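Local atomic coordinates of DNA polymerase III subunit beta (Helicobacter pylori 26695, PDB entry 4S3I), a protein that confers DNA tethering and processivity on DNA polymerases and other proteins, acting as the sliding beta clamp of replication. Residues D95-I100 and S106-M111; N14-L19 and D79-L84; N10-A15 and L44-S49; Q20-K25 and L206-K211; P121-K126 and G223-I228. All blocks are in the same frame, centred on the assembly; numbering follows the deposited sequence.

Interaction 1 (D95-I100 and S106-M111)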
# COMPACT_ATOMS: atom_id res chain seq x y z
N ASP A 95 34.98 17.54 -11.89
CA ASP A 95 34.75 18.84 -11.25
C ASP A 95 33.75 18.84 -10.06
O ASP A 95 34.02 18.25 -9.01
CB ASP A 95 34.44 19.96 -12.29
CG ASP A 95 33.12 19.77 -13.01
OD1 ASP A 95 32.07 20.18 -12.45
OD2 ASP A 95 33.11 19.20 -14.12
N ASP A 96 32.62 19.51 -10.24
CA ASP A 96 31.61 19.71 -9.21
C ASP A 96 30.51 18.68 -9.43
O ASP A 96 29.36 18.88 -9.04
CB ASP A 96 31.02 21.12 -9.40
CG ASP A 96 30.60 21.78 -8.10
OD1 ASP A 96 30.60 21.11 -7.04
OD2 ASP A 96 30.26 22.98 -8.15
N SER A 97 30.86 17.57 -10.07
CA SER A 97 29.85 16.67 -10.59
C SER A 97 30.26 15.21 -10.40
O SER A 97 31.45 14.88 -10.50
CB SER A 97 29.62 16.98 -12.07
OG SER A 97 28.82 15.99 -12.67
N LEU A 98 29.29 14.35 -10.12
CA LEU A 98 29.55 12.93 -10.00
C LEU A 98 29.04 12.21 -11.24
O LEU A 98 27.85 12.32 -11.57
CB LEU A 98 28.86 12.33 -8.77
CG LEU A 98 29.16 10.83 -8.63
CD1 LEU A 98 30.64 10.64 -8.35
CD2 LEU A 98 28.32 10.15 -7.55
N ALA A 99 29.92 11.47 -11.91
CA ALA A 99 29.49 10.69 -13.08
C ALA A 99 29.19 9.25 -12.69
O ALA A 99 29.92 8.65 -11.90
CB ALA A 99 30.54 10.74 -14.19
N ILE A 100 28.11 8.70 -13.24
CA ILE A 100 27.76 7.31 -12.98
C ILE A 100 27.71 6.58 -14.32
O ILE A 100 26.98 6.99 -15.22
CB ILE A 100 26.38 7.20 -12.32
CG1 ILE A 100 26.36 7.94 -10.97
CG2 ILE A 100 25.95 5.74 -12.17
CD1 ILE A 100 24.93 8.19 -10.46
N SER A 106 24.98 6.32 -18.88
CA SER A 106 25.81 7.28 -18.14
C SER A 106 24.99 8.45 -17.59
O SER A 106 24.07 8.93 -18.23
CB SER A 106 26.96 7.78 -19.01
OG SER A 106 26.48 8.58 -20.06
N PHE A 107 25.35 8.92 -16.40
CA PHE A 107 24.60 9.99 -15.76
C PHE A 107 25.53 10.97 -15.12
O PHE A 107 26.67 10.63 -14.78
CB PHE A 107 23.70 9.43 -14.66
CG PHE A 107 22.90 8.24 -15.07
CD1 PHE A 107 23.48 6.98 -15.16
CD2 PHE A 107 21.55 8.37 -15.36
CE1 PHE A 107 22.74 5.89 -15.54
CE2 PHE A 107 20.80 7.28 -15.73
CZ PHE A 107 21.40 6.04 -15.83
N LYS A 108 25.04 12.19 -14.93
CA LYS A 108 25.77 13.19 -14.15
C LYS A 108 24.84 13.83 -13.12
O LYS A 108 23.69 14.13 -13.41
CB LYS A 108 26.37 14.25 -15.07
CG LYS A 108 27.57 13.77 -15.87
CD LYS A 108 28.19 14.89 -16.68
CE LYS A 108 27.15 15.63 -17.53
NZ LYS A 108 26.67 14.87 -18.73
N LEU A 109 25.35 14.01 -11.90
CA LEU A 109 24.61 14.70 -10.86
C LEU A 109 25.54 15.70 -10.18
O LEU A 109 26.73 15.43 -10.01
CB LEU A 109 24.01 13.73 -9.84
CG LEU A 109 22.82 12.90 -10.30
CD1 LEU A 109 22.42 11.86 -9.27
CD2 LEU A 109 21.63 13.80 -10.61
N PRO A 110 25.01 16.86 -9.80
CA PRO A 110 25.87 17.90 -9.23
C PRO A 110 26.25 17.56 -7.78
O PRO A 110 25.43 17.03 -7.04
CB PRO A 110 24.99 19.15 -9.27
CG PRO A 110 23.55 18.59 -9.14
CD PRO A 110 23.58 17.25 -9.84
N MET A 111 27.49 17.87 -7.39
CA MET A 111 27.91 17.66 -6.02
C MET A 111 27.91 18.99 -5.27
O MET A 111 28.05 20.04 -5.88
CB MET A 111 29.32 17.05 -6.00
CG MET A 111 29.46 15.75 -6.78
SD MET A 111 30.91 14.87 -6.19
CE MET A 111 32.24 15.96 -6.73

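Interaction 2 (N14-L19 and D79-L84)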
# COMPACT_ATOMS: atom_id res chain seq x y z
N ASN A 14 21.38 -1.47 -2.15
CA ASN A 14 21.06 -1.76 -0.76
C ASN A 14 21.53 -0.67 0.20
O ASN A 14 20.77 -0.23 1.07
CB ASN A 14 21.64 -3.12 -0.34
CG ASN A 14 20.84 -4.27 -0.88
OD1 ASN A 14 19.62 -4.18 -1.02
ND2 ASN A 14 21.52 -5.38 -1.20
N ALA A 15 22.77 -0.23 0.05
CA ALA A 15 23.28 0.83 0.91
C ALA A 15 22.43 2.10 0.76
O ALA A 15 22.08 2.74 1.75
CB ALA A 15 24.75 1.12 0.62
N LEU A 16 22.10 2.45 -0.48
CA LEU A 16 21.30 3.65 -0.73
C LEU A 16 19.89 3.54 -0.14
O LEU A 16 19.32 4.53 0.34
CB LEU A 16 21.22 3.95 -2.22
CG LEU A 16 22.54 4.36 -2.85
CD1 LEU A 16 22.36 4.58 -4.34
CD2 LEU A 16 23.10 5.62 -2.19
N ARG A 17 19.33 2.34 -0.17
CA ARG A 17 17.99 2.16 0.38
C ARG A 17 17.94 2.48 1.88
O ARG A 17 17.04 3.18 2.34
CB ARG A 17 17.45 0.75 0.09
CG ARG A 17 16.99 0.60 -1.36
CD ARG A 17 16.14 -0.66 -1.62
NE ARG A 17 15.91 -0.83 -3.05
CZ ARG A 17 15.04 -0.11 -3.77
NH1 ARG A 17 14.31 0.84 -3.19
NH2 ARG A 17 14.92 -0.33 -5.07
N TYR A 18 18.93 1.99 2.62
CA TYR A 18 19.00 2.25 4.04
C TYR A 18 19.15 3.73 4.34
O TYR A 18 18.66 4.21 5.36
CB TYR A 18 20.18 1.53 4.66
CG TYR A 18 19.99 0.05 4.83
CD1 TYR A 18 18.92 -0.45 5.55
CD2 TYR A 18 20.91 -0.85 4.30
CE1 TYR A 18 18.75 -1.82 5.73
CE2 TYR A 18 20.76 -2.21 4.47
CZ TYR A 18 19.68 -2.69 5.19
OH TYR A 18 19.54 -4.05 5.36
N LEU A 19 19.84 4.43 3.45
CA LEU A 19 20.18 5.82 3.71
C LEU A 19 19.04 6.80 3.45
O LEU A 19 19.09 7.94 3.90
CB LEU A 19 21.41 6.21 2.89
CG LEU A 19 22.72 5.65 3.45
CD1 LEU A 19 23.82 5.74 2.40
CD2 LEU A 19 23.14 6.41 4.71
N ASP A 79 17.30 6.46 -7.33
CA ASP A 79 16.38 6.31 -8.46
C ASP A 79 17.13 5.81 -9.70
O ASP A 79 16.65 4.93 -10.41
CB ASP A 79 15.64 7.62 -8.77
CG ASP A 79 14.51 7.91 -7.78
OD1 ASP A 79 14.05 6.96 -7.12
OD2 ASP A 79 14.11 9.09 -7.66
N ILE A 80 18.32 6.36 -9.93
CA ILE A 80 19.16 5.93 -11.04
C ILE A 80 19.63 4.48 -10.88
O ILE A 80 19.40 3.65 -11.75
CB ILE A 80 20.39 6.83 -11.18
CG1 ILE A 80 19.98 8.23 -11.66
CG2 ILE A 80 21.41 6.22 -12.14
CD1 ILE A 80 21.14 9.22 -11.65
N ILE A 81 20.29 4.18 -9.76
CA ILE A 81 20.83 2.83 -9.53
C ILE A 81 19.76 1.75 -9.64
O ILE A 81 19.99 0.70 -10.25
CB ILE A 81 21.53 2.73 -8.15
CG1 ILE A 81 22.66 3.75 -8.05
CG2 ILE A 81 22.06 1.31 -7.92
CD1 ILE A 81 23.60 3.74 -9.25
N SER A 82 18.57 2.00 -9.09
CA SER A 82 17.53 0.98 -9.08
C SER A 82 17.05 0.64 -10.50
O SER A 82 16.45 -0.41 -10.73
CB SER A 82 16.35 1.41 -8.20
OG SER A 82 15.72 2.56 -8.71
N CYS A 83 17.33 1.52 -11.44
CA CYS A 83 16.91 1.30 -12.83
C CYS A 83 18.00 0.69 -13.70
O CYS A 83 17.79 0.46 -14.89
CB CYS A 83 16.39 2.61 -13.45
SG CYS A 83 14.74 3.04 -12.87
N LEU A 84 19.17 0.44 -13.12
CA LEU A 84 20.32 -0.04 -13.89
C LEU A 84 20.34 -1.57 -13.99
O LEU A 84 19.49 -2.25 -13.43
CB LEU A 84 21.62 0.48 -13.30
CG LEU A 84 21.87 1.96 -13.61
CD1 LEU A 84 23.14 2.46 -12.95
CD2 LEU A 84 21.95 2.14 -15.12

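Interaction 3 (N10-A15 and L44-S49)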
# COMPACT_ATOMS: atom_id res chain seq x y z
N ASN A 10 24.09 -4.16 -6.71
CA ASN A 10 23.23 -4.56 -5.61
C ASN A 10 23.72 -4.10 -4.24
O ASN A 10 22.90 -3.73 -3.38
CB ASN A 10 22.98 -6.07 -5.63
CG ASN A 10 22.25 -6.52 -6.88
OD1 ASN A 10 21.12 -6.11 -7.14
ND2 ASN A 10 22.91 -7.36 -7.68
N ASP A 11 25.03 -4.11 -4.03
CA ASP A 11 25.61 -3.58 -2.80
C ASP A 11 25.27 -2.10 -2.68
O ASP A 11 24.83 -1.61 -1.63
CB ASP A 11 27.13 -3.72 -2.82
CG ASP A 11 27.60 -5.16 -2.72
OD1 ASP A 11 26.80 -6.03 -2.34
OD2 ASP A 11 28.80 -5.39 -3.00
N LEU A 12 25.48 -1.38 -3.77
CA LEU A 12 25.25 0.06 -3.78
C LEU A 12 23.76 0.35 -3.53
O LEU A 12 23.41 1.15 -2.65
CB LEU A 12 25.71 0.67 -5.11
CG LEU A 12 25.47 2.16 -5.33
CD1 LEU A 12 26.19 2.99 -4.26
CD2 LEU A 12 25.94 2.56 -6.72
N GLU A 13 22.89 -0.32 -4.28
CA GLU A 13 21.45 -0.09 -4.16
C GLU A 13 20.97 -0.34 -2.73
O GLU A 13 20.26 0.49 -2.15
CB GLU A 13 20.67 -0.97 -5.14
CG GLU A 13 19.14 -0.84 -5.02
CD GLU A 13 18.37 -1.54 -6.14
OE1 GLU A 13 17.13 -1.44 -6.17
OE2 GLU A 13 19.01 -2.19 -7.00
N ASN A 14 21.38 -1.47 -2.15
CA ASN A 14 21.06 -1.76 -0.76
C ASN A 14 21.53 -0.67 0.20
O ASN A 14 20.77 -0.23 1.07
CB ASN A 14 21.64 -3.12 -0.34
CG ASN A 14 20.84 -4.27 -0.88
OD1 ASN A 14 19.62 -4.18 -1.02
ND2 ASN A 14 21.52 -5.38 -1.20
N ALA A 15 22.77 -0.23 0.05
CA ALA A 15 23.28 0.83 0.91
C ALA A 15 22.43 2.10 0.76
O ALA A 15 22.08 2.74 1.75
CB ALA A 15 24.75 1.12 0.62
N LEU A 44 34.00 2.12 0.11
CA LEU A 44 33.25 3.36 -0.14
C LEU A 44 32.33 3.58 1.05
O LEU A 44 31.49 2.74 1.35
CB LEU A 44 32.39 3.26 -1.41
CG LEU A 44 31.35 4.37 -1.57
CD1 LEU A 44 32.04 5.68 -1.93
CD2 LEU A 44 30.31 4.02 -2.62
N PHE A 45 32.50 4.70 1.74
CA PHE A 45 31.64 5.06 2.85
C PHE A 45 30.57 6.03 2.35
O PHE A 45 30.87 6.98 1.63
CB PHE A 45 32.44 5.73 3.96
CG PHE A 45 33.33 4.78 4.72
CD1 PHE A 45 34.60 4.48 4.25
CD2 PHE A 45 32.89 4.17 5.89
CE1 PHE A 45 35.44 3.59 4.95
CE2 PHE A 45 33.71 3.28 6.60
CZ PHE A 45 34.98 3.00 6.12
N LEU A 46 29.34 5.78 2.77
CA LEU A 46 28.22 6.61 2.40
C LEU A 46 27.57 7.04 3.71
O LEU A 46 27.30 6.20 4.57
CB LEU A 46 27.23 5.82 1.53
CG LEU A 46 27.78 5.10 0.29
CD1 LEU A 46 28.24 3.69 0.63
CD2 LEU A 46 26.73 5.02 -0.84
N LYS A 47 27.38 8.34 3.89
CA LYS A 47 26.74 8.78 5.13
C LYS A 47 25.72 9.90 4.94
O LYS A 47 25.90 10.78 4.10
CB LYS A 47 27.76 9.14 6.21
CG LYS A 47 28.56 10.39 5.96
CD LYS A 47 29.35 10.73 7.22
CE LYS A 47 30.28 11.92 7.01
NZ LYS A 47 31.52 11.56 6.26
N ALA A 48 24.65 9.82 5.73
CA ALA A 48 23.60 10.83 5.74
C ALA A 48 23.27 11.13 7.19
O ALA A 48 22.87 10.23 7.94
CB ALA A 48 22.38 10.32 5.01
N SER A 49 23.43 12.38 7.60
CA SER A 49 23.23 12.75 9.00
C SER A 49 22.87 14.22 9.16
O SER A 49 23.11 15.03 8.26
CB SER A 49 24.49 12.45 9.81
OG SER A 49 25.53 13.39 9.53

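Interaction 4 (Q20-K25 and L206-K211)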
# COMPACT_ATOMS: atom_id res chain seq x y z
N GLN A 20 18.01 6.35 2.73
CA GLN A 20 16.93 7.25 2.32
C GLN A 20 16.26 7.91 3.53
O GLN A 20 15.92 9.09 3.49
CB GLN A 20 15.91 6.51 1.46
CG GLN A 20 16.50 5.99 0.15
CD GLN A 20 17.02 7.11 -0.72
OE1 GLN A 20 16.26 8.00 -1.12
NE2 GLN A 20 18.33 7.10 -1.01
N ALA A 21 16.11 7.15 4.61
CA ALA A 21 15.36 7.64 5.77
C ALA A 21 16.06 8.77 6.50
O ALA A 21 15.47 9.42 7.36
CB ALA A 21 15.06 6.50 6.73
N PHE A 22 17.32 9.00 6.16
CA PHE A 22 18.12 10.00 6.86
C PHE A 22 18.34 11.25 6.03
O PHE A 22 19.16 12.09 6.37
CB PHE A 22 19.48 9.41 7.26
CG PHE A 22 19.36 8.21 8.15
CD1 PHE A 22 19.50 8.33 9.53
CD2 PHE A 22 19.10 6.96 7.61
CE1 PHE A 22 19.39 7.22 10.36
CE2 PHE A 22 18.97 5.83 8.45
CZ PHE A 22 19.12 5.97 9.81
N LEU A 23 17.59 11.37 4.94
CA LEU A 23 17.67 12.53 4.06
C LEU A 23 16.39 13.34 4.15
O LEU A 23 15.30 12.77 4.24
CB LEU A 23 17.86 12.09 2.62
CG LEU A 23 19.07 11.20 2.35
CD1 LEU A 23 18.99 10.63 0.95
CD2 LEU A 23 20.32 12.01 2.53
N ASP A 24 16.52 14.66 4.11
CA ASP A 24 15.36 15.50 3.89
C ASP A 24 15.25 15.65 2.38
O ASP A 24 16.00 16.42 1.77
CB ASP A 24 15.55 16.85 4.58
CG ASP A 24 15.57 16.72 6.10
OD1 ASP A 24 14.88 15.80 6.60
OD2 ASP A 24 16.26 17.52 6.77
N LYS A 25 14.34 14.89 1.77
CA LYS A 25 14.36 14.68 0.33
C LYS A 25 13.63 15.73 -0.52
O LYS A 25 13.85 15.80 -1.73
CB LYS A 25 13.86 13.27 -0.02
CG LYS A 25 14.74 12.15 0.52
CD LYS A 25 14.15 10.75 0.28
CE LYS A 25 13.07 10.39 1.32
NZ LYS A 25 13.60 10.39 2.72
N LEU A 206 14.05 4.89 17.17
CA LEU A 206 13.56 3.53 17.43
C LEU A 206 13.18 2.85 16.11
O LEU A 206 13.65 1.74 15.80
CB LEU A 206 12.37 3.56 18.39
CG LEU A 206 11.98 2.29 19.17
CD1 LEU A 206 10.83 2.57 20.11
CD2 LEU A 206 11.61 1.13 18.27
N LEU A 207 12.34 3.51 15.34
CA LEU A 207 11.87 2.92 14.09
C LEU A 207 13.00 2.70 13.09
O LEU A 207 13.06 1.66 12.43
CB LEU A 207 10.76 3.78 13.51
CG LEU A 207 9.52 3.84 14.40
CD1 LEU A 207 8.56 4.95 13.96
CD2 LEU A 207 8.81 2.48 14.41
N GLU A 208 13.93 3.65 13.01
CA GLU A 208 15.10 3.44 12.16
C GLU A 208 15.96 2.25 12.62
O GLU A 208 16.38 1.43 11.80
CB GLU A 208 15.95 4.72 12.04
CG GLU A 208 15.21 5.91 11.44
CD GLU A 208 14.46 5.56 10.15
OE1 GLU A 208 14.89 4.64 9.42
OE2 GLU A 208 13.44 6.23 9.86
N ILE A 209 16.21 2.16 13.92
CA ILE A 209 16.96 1.03 14.47
C ILE A 209 16.37 -0.30 14.04
O ILE A 209 17.09 -1.25 13.70
CB ILE A 209 17.04 1.10 16.01
CG1 ILE A 209 18.04 2.16 16.42
CG2 ILE A 209 17.47 -0.25 16.60
CD1 ILE A 209 17.77 2.74 17.79
N LEU A 210 15.04 -0.37 14.03
CA LEU A 210 14.37 -1.61 13.64
C LEU A 210 14.66 -2.00 12.19
O LEU A 210 14.67 -3.19 11.86
CB LEU A 210 12.87 -1.52 13.90
CG LEU A 210 12.45 -1.41 15.36
CD1 LEU A 210 10.94 -1.25 15.48
CD2 LEU A 210 12.93 -2.64 16.14
N LYS A 211 14.90 -1.01 11.33
CA LYS A 211 15.18 -1.33 9.93
C LYS A 211 16.62 -1.77 9.73
O LYS A 211 16.95 -2.45 8.76
CB LYS A 211 14.88 -0.14 9.01
CG LYS A 211 13.50 0.46 9.12
CD LYS A 211 13.43 1.69 8.21
CE LYS A 211 12.41 2.71 8.70
NZ LYS A 211 12.47 3.97 7.89

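Interaction 5 (P121-K126 and G223-I228)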
# COMPACT_ATOMS: atom_id res chain seq x y z
N PRO A 121 29.42 12.42 14.42
CA PRO A 121 29.93 12.46 15.80
C PRO A 121 30.60 11.17 16.27
O PRO A 121 30.23 10.08 15.85
CB PRO A 121 28.65 12.68 16.62
CG PRO A 121 27.57 12.01 15.79
CD PRO A 121 27.95 12.30 14.37
N VAL A 122 31.60 11.30 17.14
CA VAL A 122 32.06 10.16 17.92
C VAL A 122 31.91 10.50 19.39
O VAL A 122 32.04 11.66 19.80
CB VAL A 122 33.53 9.76 17.64
CG1 VAL A 122 33.79 9.58 16.15
CG2 VAL A 122 34.45 10.78 18.23
N ILE A 123 31.63 9.48 20.20
CA ILE A 123 31.41 9.71 21.62
C ILE A 123 32.48 9.04 22.48
O ILE A 123 33.16 8.11 22.03
CB ILE A 123 30.04 9.17 22.04
CG1 ILE A 123 29.97 7.65 21.80
CG2 ILE A 123 28.93 9.89 21.27
CD1 ILE A 123 28.65 7.00 22.25
N ASP A 124 32.61 9.53 23.70
CA ASP A 124 33.35 8.83 24.74
C ASP A 124 32.31 8.19 25.64
O ASP A 124 31.74 8.85 26.51
CB ASP A 124 34.21 9.80 25.56
CG ASP A 124 35.65 9.88 25.06
OD1 ASP A 124 36.19 11.00 25.01
OD2 ASP A 124 36.24 8.82 24.74
N PRO A 125 32.05 6.89 25.42
CA PRO A 125 30.87 6.23 25.99
C PRO A 125 30.92 6.21 27.52
O PRO A 125 32.01 6.08 28.09
CB PRO A 125 30.98 4.79 25.46
CG PRO A 125 32.04 4.84 24.35
CD PRO A 125 32.97 5.94 24.77
N LYS A 126 29.77 6.38 28.16
CA LYS A 126 29.66 6.23 29.61
C LYS A 126 29.05 4.88 29.89
O LYS A 126 29.18 4.33 30.98
CB LYS A 126 28.75 7.32 30.20
CG LYS A 126 29.29 8.72 30.06
CD LYS A 126 28.51 9.68 30.95
CE LYS A 126 29.13 11.07 30.93
NZ LYS A 126 28.79 11.85 32.15
N GLY A 223 25.38 9.73 27.25
CA GLY A 223 24.35 10.47 27.96
C GLY A 223 23.79 11.60 27.12
O GLY A 223 22.85 12.28 27.54
N MET A 224 24.36 11.80 25.94
CA MET A 224 23.90 12.85 25.03
C MET A 224 23.47 12.26 23.68
O MET A 224 22.43 12.62 23.13
CB MET A 224 24.99 13.91 24.84
CG MET A 224 25.31 14.66 26.12
SD MET A 224 26.64 15.85 25.92
CE MET A 224 25.94 16.93 24.67
N LEU A 225 24.29 11.34 23.17
CA LEU A 225 23.98 10.63 21.95
C LEU A 225 24.00 9.14 22.26
O LEU A 225 24.66 8.70 23.21
CB LEU A 225 25.02 10.92 20.87
CG LEU A 225 25.29 12.37 20.46
CD1 LEU A 225 26.41 12.43 19.45
CD2 LEU A 225 24.04 13.03 19.89
N ALA A 226 23.28 8.36 21.47
CA ALA A 226 23.47 6.92 21.47
C ALA A 226 24.01 6.51 20.11
O ALA A 226 23.55 7.01 19.07
CB ALA A 226 22.19 6.20 21.78
N VAL A 227 24.97 5.60 20.11
CA VAL A 227 25.59 5.12 18.89
C VAL A 227 25.47 3.60 18.81
O VAL A 227 25.83 2.89 19.75
CB VAL A 227 27.08 5.54 18.83
CG1 VAL A 227 27.79 4.89 17.64
CG2 VAL A 227 27.19 7.06 18.77
N ILE A 228 24.95 3.11 17.69
CA ILE A 228 24.80 1.67 17.50
C ILE A 228 25.63 1.23 16.31
O ILE A 228 25.54 1.83 15.23
CB ILE A 228 23.33 1.29 17.30
CG1 ILE A 228 22.53 1.65 18.55
CG2 ILE A 228 23.18 -0.18 16.98
CD1 ILE A 228 21.03 1.40 18.42

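Interaction 1 (D95-I100 and S106-M111)
Antiparallel backbone pairing joins Ser97-Ile100 to Phe107-Pro110, the two arms of a beta hairpin at the edge of the N-terminal clamp domain. Leu98 and Leu109 form a hydrogen-bonded pair, with Leu98 N to Leu109 O at 2.8 Å and Leu109 N to Leu98 O at 3.0 Å; Ile100 and Phe107 form the next one. Ser97 with Pro110 and Ala99 with Lys108 are non-hydrogen-bonded pairs. Beyond the last bridge, Met111 N still reaches Asp96 O at 2.7 Å in a nearly straight bond (173° at the hydrogen). With CG anti to its own carbonyl carbon (chi1 -56°), Met111 folds back over the opposite strand, its CG lying 4.0 Å from Leu98 CB. At the other end the Phe107 ring turns its edge to the Ile100 carbonyl, CD1 standing 3.5 Å from Ile100 O, while the same CD1 touches Ile100 CB at 4.1 Å. Lys108, on the opposite face from Phe107, sends NZ to Thr301 of the second subunit. Ser106-Lys108 also pair with a strand of that subunit, so the sheet continues across the dimer interface. Strand 89-94 lies beyond strand 97-102, and helix 74-82 covers the face carrying Ile100, Phe107 and Leu109.

Interaction 2 (N14-L19 and D79-L84)
Leu16 meets Ile81 where the two helices of the N-terminal clamp domain, 9-19 and 74-82, pack side by side. Their side chains cross at about a right angle, and the touch is narrow: one methyl, Leu16 CD1, against the methylene Ile81 CG1 at 3.8 Å. With CG1 anti to the Ile81 carbonyl carbon (chi1 -58°), this branch is the one offered to the leucine. The backbones stay well apart, Leu16 CA and Ile81 CA being 8.9 Å from each other, so the side chains alone span the gap here. Both residues are buried. Phe77 and Leu78 of helix 74-82 also touch Leu16, and Leu12 of helix 9-19 also packs on Ile81, giving the pair apolar neighbours from each helix.

Toward the surface a charged side chain passes a serine. Arg17 runs extended from CG to NE and brings its guanidinium past Ser82, while its charged end is salt-bridged to Glu13, one turn back on its own helix. Ser82 turns its hydroxyl back to its own helix, where OG is bonded to Leu78 O with Asp79 O also near. What Ser82 presents to the arginine is therefore carbon: Arg17 NH2 stands 3.9 Å from Ser82 CB, approaching obliquely.

Interaction 3 (N10-A15 and L44-S49)
Leu46 reaches from strand 43-49 to the buried side of helix 9-19 and places its two methyls against two residues one turn apart, Leu12 and Ala15. Leu46 CD2 lies 4.0 Å from Leu12 CD1, and Leu46 CD1 4.3 Å from Ala15 CB. The forked end thus straddles the helix surface rather than meeting a single partner. With Leu12 CG anti to its backbone N (chi1 177°), the end of that side chain comes nearer the strand although its first bond does not point there, and the two leucine side chains cross at about a right angle. The backbones are nearer at Ala15, consistent with its small side chain: Ala15 CA and Leu46 CA are 7.7 Å apart, against 9.4 Å between Leu12 CA and Leu44 CA. All three touching residues are buried, and the contact is wholly apolar, a helix laid on one face of an antiparallel sheet in the N-terminal domain of the clamp.

The same core draws in both flanking strands. Ile35 and Leu37 of strand 34-40 touch Leu46, and Ile59 of strand 53-60 touches Ala15. Leu12 also packs on Phe77 of helix 74-82, so helix 9-19 lies on the sheet with helix 74-82 at its side.

Interaction 4 (Q20-K25 and L206-K211)
Ala21 and Phe22, in the loop that follows helix 9-19, meet Glu208 and Lys211 on helix 203-212, bringing the N-terminal domain against the central domain. Ahead of them, Gln20 bonds within the loop: its carbonyl O accepts from Lys25 NZ at 2.8 Å and from Leu23 N at 3.2 Å, the two donors coming from opposite faces of the carbonyl plane. Ala21 then points its methyl toward the helix. Ala21 CB lies 3.3 Å from Glu208 OE1 and 3.5 Å from Glu208 OE2, so the methyl sits against the whole carboxylate end, with Lys211 NZ 3.8 Å away. The Ala21 carbonyl O is hydrogen-bonded to Arg204 NH2, at the start of the same helix. Phe22 follows alongside, its side chain running in the opposite sense to that of Glu208; ring and carboxylate planes stand 61° apart, and the ring tip CZ comes 4.1 Å from Glu208 CB. Farther on, Lys25 folds back to close the turn on Gln20.

On the helix, Glu208 bends at chi2 (-49°) and its carboxylate is met by the extended Lys211 in a salt bridge, NZ to OE1 at 2.9 Å on the syn side. Glu208 is buried, so this ion pair probably offsets the cost of placing its charge against the Ala21 methyl; across the domain boundary these side chains meet by van der Waals contact, while the Ala21 carbonyl adds the hydrogen bond to Arg204.

Interaction 5 (P121-K126 and G223-I228)
Leu225 and Val227 pack against Pro121 and Ile123, where the linker leading from the N-terminal to the central clamp domain runs over an antiparallel sheet. The sheet segment enters through a turn. Gly223 takes a positive phi (87°) there, and Asp222 OD1 accepts from the backbone N of both Met224 and Leu225. Strand 225-229 then begins with Leu225, which points toward the linker. Leu225 CD1 is the main point of touch: it lies 3.6 Å from Pro121 CB and 3.9 Å from Pro121 CG, and also 4.0 Å from Ile123 CG2. The leucine and proline side chains cross at about a right angle. Ala226 faces the other way, to the side of the sheet where Phe219 lies. Val227 again points toward the linker, and the valine and Ile123 side chains slide past each other in opposite senses.

Ile123 therefore spans two residues of the strand, one branch for each. Its CG1 is held between the backbone N and the carbonyl carbon (chi1 61°), which leaves CG2 for Leu225 and carries CD1 on to Val227. Phe236 of the adjacent strand 233-238 touches both Pro121 and Val227, extending the apolar patch. At its far end, Ile123 CD1 rests 3.8 Å from Val227 CG2.

How the interactions relate
From the N terminus, helix 9-19 supplies the first segments of interactions 3 and 2, which share Asn14 and Ala15; interaction 3 closes on strand 43-49, interaction 2 later on helix 74-82. Interaction 1 follows as a short hairpin, in series with both, and touches interaction 2 where Phe107 packs on Ile80 and Leu84. Interaction 4 opens just after helix 9-19 and closes only at helix 203-212, so interaction 1 nests inside its loop while interactions 2, 3 and 5 cross it. Interaction 5 ties the interdomain linker to the central domain and meets interaction 4 through Ile209 and Ile228. Interactions 1 and 2 also border the second subunit.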